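Local coordinates for ferredoxin component of carbazole 1,9a-dioxygenase (Nocardioides aromaticivorans, PDB 3GCE), which carries a Rieske [2Fe-2S] cluster and probably passes electrons to the terminal oxygenase component of the carbazole dioxygenase system, at residues Tyr45-Leu58 with Leu68-Arg82. Numbering follows the deposited sequence.
With FES (Fe2/s2 (inorganic) cluster), chain B.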
loop_
_atom_site.group_PDB
_atom_site.type_symbol
_atom_site.label_atom_id
_atom_site.label_comp_id
_atom_site.label_asym_id
_atom_site.label_seq_id
_atom_site.Cartn_x
_atom_site.Cartn_y
_atom_site.Cartn_z
ATOM N N TYR A 45 -5.138 3.413 1.877
ATOM C CA TYR A 45 -3.834 3.882 1.402
ATOM C C TYR A 45 -3.293 2.907 0.386
ATOM O O TYR A 45 -3.585 1.713 0.457
ATOM C CB TYR A 45 -2.850 3.967 2.577
ATOM C CG TYR A 45 -3.385 4.836 3.666
ATOM C CD1 TYR A 45 -3.370 6.210 3.531
ATOM C CD2 TYR A 45 -3.950 4.287 4.814
ATOM C CE1 TYR A 45 -3.886 7.031 4.506
ATOM C CE2 TYR A 45 -4.465 5.126 5.826
ATOM C CZ TYR A 45 -4.409 6.490 5.650
ATOM O OH TYR A 45 -4.900 7.342 6.608
ATOM N N ALA A 46 -2.493 3.405 -0.552
ATOM C CA ALA A 46 -1.961 2.545 -1.618
ATOM C C ALA A 46 -0.552 2.987 -1.960
ATOM O O ALA A 46 -0.314 4.178 -2.188
ATOM C CB ALA A 46 -2.855 2.635 -2.855
ATOM N N ILE A 47 0.387 2.036 -1.985
ATOM C CA ILE A 47 1.767 2.328 -2.405
ATOM C C ILE A 47 2.249 1.157 -3.230
ATOM O O ILE A 47 1.613 0.107 -3.232
ATOM C CB ILE A 47 2.753 2.627 -1.204
ATOM C CG1 ILE A 47 2.825 1.442 -0.211
ATOM C CG2 ILE A 47 2.319 3.908 -0.492
ATOM C CD1 ILE A 47 4.061 1.501 0.761
ATOM N N SER A 48 3.354 1.339 -3.942
ATOM C CA SER A 48 3.966 0.211 -4.650
ATOM C C SER A 48 4.200 -0.946 -3.685
ATOM O O SER A 48 4.638 -0.744 -2.546
ATOM C CB SER A 48 5.296 0.600 -5.264
ATOM O OG SER A 48 5.922 -0.587 -5.747
ATOM N N ASN A 49 3.911 -2.158 -4.147
ATOM C CA ASN A 49 4.086 -3.337 -3.315
ATOM C C ASN A 49 5.535 -3.808 -3.260
ATOM O O ASN A 49 5.857 -4.690 -2.485
ATOM C CB ASN A 49 3.208 -4.496 -3.812
ATOM C CG ASN A 49 3.008 -5.571 -2.745
ATOM O OD1 ASN A 49 2.861 -5.260 -1.573
ATOM N ND2 ASN A 49 3.001 -6.833 -3.158
ATOM N N LEU A 50 6.386 -3.252 -4.113
ATOM C CA LEU A 50 7.783 -3.677 -4.161
ATOM C C LEU A 50 8.634 -2.802 -3.295
ATOM O O LEU A 50 8.704 -1.596 -3.521
ATOM C CB LEU A 50 8.340 -3.608 -5.581
ATOM C CG LEU A 50 8.418 -4.900 -6.363
ATOM C CD1 LEU A 50 9.456 -5.869 -5.711
ATOM C CD2 LEU A 50 7.016 -5.498 -6.488
ATOM N N CYS A 51 9.323 -3.415 -2.338
ATOM C CA CYS A 51 10.226 -2.667 -1.459
ATOM C C CYS A 51 11.330 -2.017 -2.308
ATOM O O CYS A 51 11.801 -2.625 -3.277
ATOM C CB CYS A 51 10.841 -3.621 -0.418
ATOM S SG CYS A 51 11.887 -2.791 0.780
ATOM N N SER A 52 11.744 -0.794 -1.963
ATOM C CA SER A 52 12.818 -0.146 -2.713
ATOM C C SER A 52 14.219 -0.640 -2.324
ATOM O O SER A 52 15.205 -0.357 -3.032
ATOM C CB SER A 52 12.779 1.366 -2.505
ATOM O OG SER A 52 13.083 1.654 -1.167
ATOM N N HIS A 53 14.322 -1.390 -1.237
ATOM C CA HIS A 53 15.637 -1.784 -0.771
ATOM C C HIS A 53 16.178 -2.985 -1.577
ATOM O O HIS A 53 17.327 -2.982 -2.020
ATOM C CB HIS A 53 15.639 -2.061 0.748
ATOM C CG HIS A 53 16.905 -2.698 1.223
ATOM N ND1 HIS A 53 16.952 -3.989 1.700
ATOM C CD2 HIS A 53 18.181 -2.252 1.214
ATOM C CE1 HIS A 53 18.204 -4.297 2.001
ATOM N NE2 HIS A 53 18.970 -3.262 1.702
ATOM N N ALA A 54 15.349 -4.009 -1.738
ATOM C CA ALA A 54 15.693 -5.174 -2.547
ATOM C C ALA A 54 14.376 -5.790 -2.963
ATOM O O ALA A 54 13.314 -5.252 -2.658
ATOM C CB ALA A 54 16.548 -6.161 -1.758
ATOM N N GLU A 55 14.417 -6.906 -3.672
ATOM C CA GLU A 55 13.168 -7.513 -4.055
ATOM C C GLU A 55 12.468 -8.092 -2.832
ATOM O O GLU A 55 12.926 -9.080 -2.250
ATOM C CB GLU A 55 13.366 -8.589 -5.115
ATOM C CG GLU A 55 12.041 -9.046 -5.696
ATOM C CD GLU A 55 12.133 -10.414 -6.329
ATOM O OE1 GLU A 55 13.277 -10.891 -6.547
ATOM O OE2 GLU A 55 11.064 -11.006 -6.613
ATOM N N ALA A 56 11.366 -7.467 -2.434
ATOM C CA ALA A 56 10.467 -8.064 -1.436
ATOM C C ALA A 56 9.087 -7.447 -1.589
ATOM O O ALA A 56 8.968 -6.355 -2.140
ATOM C CB ALA A 56 10.994 -7.864 -0.021
ATOM N N TYR A 57 8.067 -8.140 -1.091
ATOM C CA TYR A 57 6.685 -7.780 -1.343
ATOM C C TYR A 57 6.011 -7.315 -0.056
ATOM O O TYR A 57 5.793 -8.082 0.871
ATOM C CB TYR A 57 5.937 -8.928 -2.091
ATOM C CG TYR A 57 6.694 -9.244 -3.362
ATOM C CD1 TYR A 57 6.432 -8.528 -4.541
ATOM C CD2 TYR A 57 7.727 -10.183 -3.375
ATOM C CE1 TYR A 57 7.162 -8.768 -5.717
ATOM C CE2 TYR A 57 8.486 -10.427 -4.569
ATOM C CZ TYR A 57 8.169 -9.704 -5.728
ATOM O OH TYR A 57 8.861 -9.887 -6.903
ATOM N N LEU A 58 5.731 -6.009 -0.008
ATOM C CA LEU A 58 5.351 -5.351 1.227
ATOM C C LEU A 58 4.048 -5.862 1.858
ATOM O O LEU A 58 3.933 -5.900 3.074
ATOM C CB LEU A 58 5.258 -3.832 1.007
ATOM C CG LEU A 58 6.577 -3.181 0.567
ATOM C CD1 LEU A 58 6.313 -1.691 0.279
ATOM C CD2 LEU A 58 7.682 -3.344 1.651
ATOM N N LEU A 68 1.027 4.093 10.945
ATOM C CA LEU A 68 0.715 4.037 9.488
ATOM C C LEU A 68 1.943 3.650 8.640
ATOM O O LEU A 68 2.238 4.272 7.601
ATOM C CB LEU A 68 0.034 5.342 8.972
ATOM C CG LEU A 68 -1.387 5.631 9.523
ATOM C CD1 LEU A 68 -1.862 7.010 9.136
ATOM C CD2 LEU A 68 -2.449 4.571 9.103
ATOM N N GLU A 69 2.657 2.634 9.131
ATOM C CA GLU A 69 3.827 2.091 8.460
ATOM C C GLU A 69 3.568 0.659 8.059
ATOM O O GLU A 69 2.930 -0.109 8.797
ATOM C CB GLU A 69 5.026 2.099 9.397
ATOM C CG GLU A 69 5.586 3.473 9.725
ATOM C CD GLU A 69 6.723 3.367 10.730
ATOM O OE1 GLU A 69 6.448 2.963 11.871
ATOM O OE2 GLU A 69 7.888 3.660 10.377
ATOM N N ILE A 70 4.064 0.308 6.887
ATOM C CA ILE A 70 4.178 -1.084 6.483
ATOM C C ILE A 70 5.649 -1.497 6.680
ATOM O O ILE A 70 6.577 -0.784 6.300
ATOM C CB ILE A 70 3.755 -1.283 5.010
ATOM C CG1 ILE A 70 3.742 -2.778 4.636
ATOM C CG2 ILE A 70 4.709 -0.510 4.060
ATOM C CD1 ILE A 70 2.730 -3.621 5.423
ATOM N N GLU A 71 5.848 -2.663 7.265
ATOM C CA GLU A 71 7.188 -3.146 7.555
ATOM C C GLU A 71 7.505 -4.281 6.584
ATOM O O GLU A 71 6.749 -5.250 6.492
ATOM C CB GLU A 71 7.243 -3.628 8.991
ATOM C CG GLU A 71 8.547 -4.303 9.426
ATOM C CD GLU A 71 8.467 -4.746 10.889
ATOM O OE1 GLU A 71 7.346 -4.803 11.435
ATOM O OE2 GLU A 71 9.510 -5.049 11.503
ATOM N N CYS A 72 8.596 -4.139 5.832
ATOM C CA CYS A 72 8.969 -5.122 4.805
ATOM C C CYS A 72 9.232 -6.483 5.477
ATOM O O CYS A 72 9.900 -6.536 6.513
ATOM C CB CYS A 72 10.251 -4.635 4.108
ATOM S SG CYS A 72 10.926 -5.787 2.873
ATOM N N PRO A 73 8.736 -7.586 4.892
ATOM C CA PRO A 73 8.977 -8.880 5.552
ATOM C C PRO A 73 10.431 -9.389 5.503
ATOM O O PRO A 73 10.799 -10.302 6.276
ATOM C CB PRO A 73 8.065 -9.851 4.788
ATOM C CG PRO A 73 7.900 -9.250 3.434
ATOM C CD PRO A 73 7.930 -7.722 3.657
ATOM N N LEU A 74 11.250 -8.802 4.630
ATOM C CA LEU A 74 12.544 -9.379 4.358
ATOM C C LEU A 74 13.643 -8.816 5.259
ATOM O O LEU A 74 14.325 -9.591 5.938
ATOM C CB LEU A 74 12.904 -9.288 2.866
ATOM C CG LEU A 74 14.179 -10.012 2.431
ATOM C CD1 LEU A 74 14.165 -11.531 2.793
ATOM C CD2 LEU A 74 14.406 -9.779 0.924
ATOM N N HIS A 75 13.835 -7.498 5.255
ATOM C CA HIS A 75 14.826 -6.888 6.159
ATOM C C HIS A 75 14.206 -5.843 7.081
ATOM O O HIS A 75 14.923 -5.030 7.717
ATOM C CB HIS A 75 16.004 -6.276 5.407
ATOM C CG HIS A 75 16.557 -7.148 4.321
ATOM N ND1 HIS A 75 16.410 -6.848 2.989
ATOM C CD2 HIS A 75 17.282 -8.294 4.369
ATOM C CE1 HIS A 75 17.019 -7.767 2.255
ATOM N NE2 HIS A 75 17.545 -8.668 3.070
ATOM N N VAL A 76 12.878 -5.864 7.139
ATOM C CA VAL A 76 12.094 -5.075 8.112
ATOM C C VAL A 76 12.359 -3.553 8.091
ATOM O O VAL A 76 12.194 -2.851 9.093
ATOM C CB VAL A 76 12.067 -5.702 9.563
ATOM C CG1 VAL A 76 11.418 -7.092 9.523
ATOM C CG2 VAL A 76 13.455 -5.743 10.255
ATOM N N GLY A 77 12.770 -3.062 6.921
ATOM C CA GLY A 77 12.645 -1.635 6.622
ATOM C C GLY A 77 11.184 -1.228 6.722
ATOM O O GLY A 77 10.305 -2.089 6.752
ATOM N N ARG A 78 10.900 0.074 6.771
ATOM C CA ARG A 78 9.504 0.538 6.822
ATOM C C ARG A 78 9.224 1.687 5.872
ATOM O O ARG A 78 10.134 2.451 5.548
ATOM C CB ARG A 78 9.090 0.972 8.226
ATOM C CG ARG A 78 9.112 -0.150 9.281
ATOM C CD ARG A 78 8.481 0.295 10.607
ATOM N NE ARG A 78 8.661 -0.728 11.647
ATOM C CZ ARG A 78 8.081 -0.710 12.849
ATOM N NH1 ARG A 78 7.270 0.285 13.204
ATOM N NH2 ARG A 78 8.324 -1.695 13.704
ATOM N N PHE A 79 7.967 1.778 5.425
ATOM C CA PHE A 79 7.472 2.929 4.647
ATOM C C PHE A 79 6.221 3.511 5.279
ATOM O O PHE A 79 5.407 2.783 5.875
ATOM C CB PHE A 79 7.141 2.523 3.203
ATOM C CG PHE A 79 8.338 1.986 2.441
ATOM C CD1 PHE A 79 8.616 0.616 2.436
ATOM C CD2 PHE A 79 9.138 2.845 1.669
ATOM C CE1 PHE A 79 9.719 0.096 1.721
ATOM C CE2 PHE A 79 10.228 2.337 0.958
ATOM C CZ PHE A 79 10.505 0.952 0.979
ATOM N N ASP A 80 6.059 4.815 5.112
ATOM C CA ASP A 80 4.814 5.487 5.432
ATOM C C ASP A 80 3.815 5.146 4.290
ATOM O O ASP A 80 4.066 5.468 3.133
ATOM C CB ASP A 80 5.071 6.999 5.531
ATOM C CG ASP A 80 3.777 7.814 5.604
ATOM O OD1 ASP A 80 2.745 7.282 6.122
ATOM O OD2 ASP A 80 3.800 8.984 5.128
ATOM N N VAL A 81 2.694 4.506 4.624
ATOM C CA VAL A 81 1.681 4.154 3.610
ATOM C C VAL A 81 0.939 5.335 3.008
ATOM O O VAL A 81 0.308 5.187 1.955
ATOM C CB VAL A 81 0.680 3.085 4.117
ATOM C CG1 VAL A 81 1.431 1.791 4.473
ATOM C CG2 VAL A 81 -0.145 3.592 5.316
ATOM N N ARG A 82 1.011 6.497 3.674
ATOM C CA ARG A 82 0.384 7.726 3.184
ATOM C C ARG A 82 1.146 8.353 2.017
ATOM O O ARG A 82 0.543 9.008 1.133
ATOM C CB ARG A 82 0.312 8.756 4.313
ATOM C CG ARG A 82 -0.658 8.376 5.427
ATOM C CD ARG A 82 -0.471 9.278 6.631
ATOM N NE ARG A 82 0.788 8.987 7.318
ATOM C CZ ARG A 82 1.148 9.536 8.469
ATOM N NH1 ARG A 82 0.338 10.388 9.074
ATOM N NH2 ARG A 82 2.318 9.239 9.013
HETATM FE FE1 FES B . 12.629 -4.586 2.035
HETATM FE FE2 FES B . 15.298 -5.151 2.340
HETATM S S1 FES B . 14.002 -3.910 3.717
HETATM S S2 FES B . 13.894 -5.811 0.765
HETATM O O HOH W 1 -1.243 6.302 -0.057
#
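Cys-51 and Cys-72 reach the same iron from two loops, and His-53 and His-75 share the other. This is the Rieske [2Fe-2S] site, with a Cys-X-His loop facing a Cys-X-X-His loop. Both cysteines hold SG anti to the backbone N (chi1 -176° and 176°), which turns both sulfurs onto the iron FE1. Each SG also accepts a backbone N-H two residues on, from His-53 and Leu-74. Such bonds would be expected to raise the cluster's reduction potential. His-53 ND1 and His-75 ND1 each lie 2.1 Å from the second iron, FE2. Their ring planes stand 84° apart. His-53 ND1 and His-75 ND1 lie 3.2 Å apart, as two ligands of one iron, with no hydrogen bond between them.

This histidine end is the open side, where His-53 and His-75 are both exposed residues. Behind the cluster the packing is tight. Leu-58 crosses Phe-79 at about a right angle, and Leu-58 CD1 is 3.9 Å from Phe-79 CD1. Leu-58 CD2 lies 3.8 Å from Cys-72 CB. Ile-47 CD1 touches both Ile-70 CG2 and Phe-79 CB. Farther from the iron, Val-81 CG2 meets Tyr-45 CG, and water 1 bridges Ala-46 N and Val-81 O. The Phe-79 ring lies edge-on to the cluster loop. Cys-51 SG is in its plane, 3.7 Å from Phe-79 CE1. Ser-52 OG, hydrogen-bonded to Leu-93 O, sits at the same rim, 3.4 Å from Phe-79 CZ.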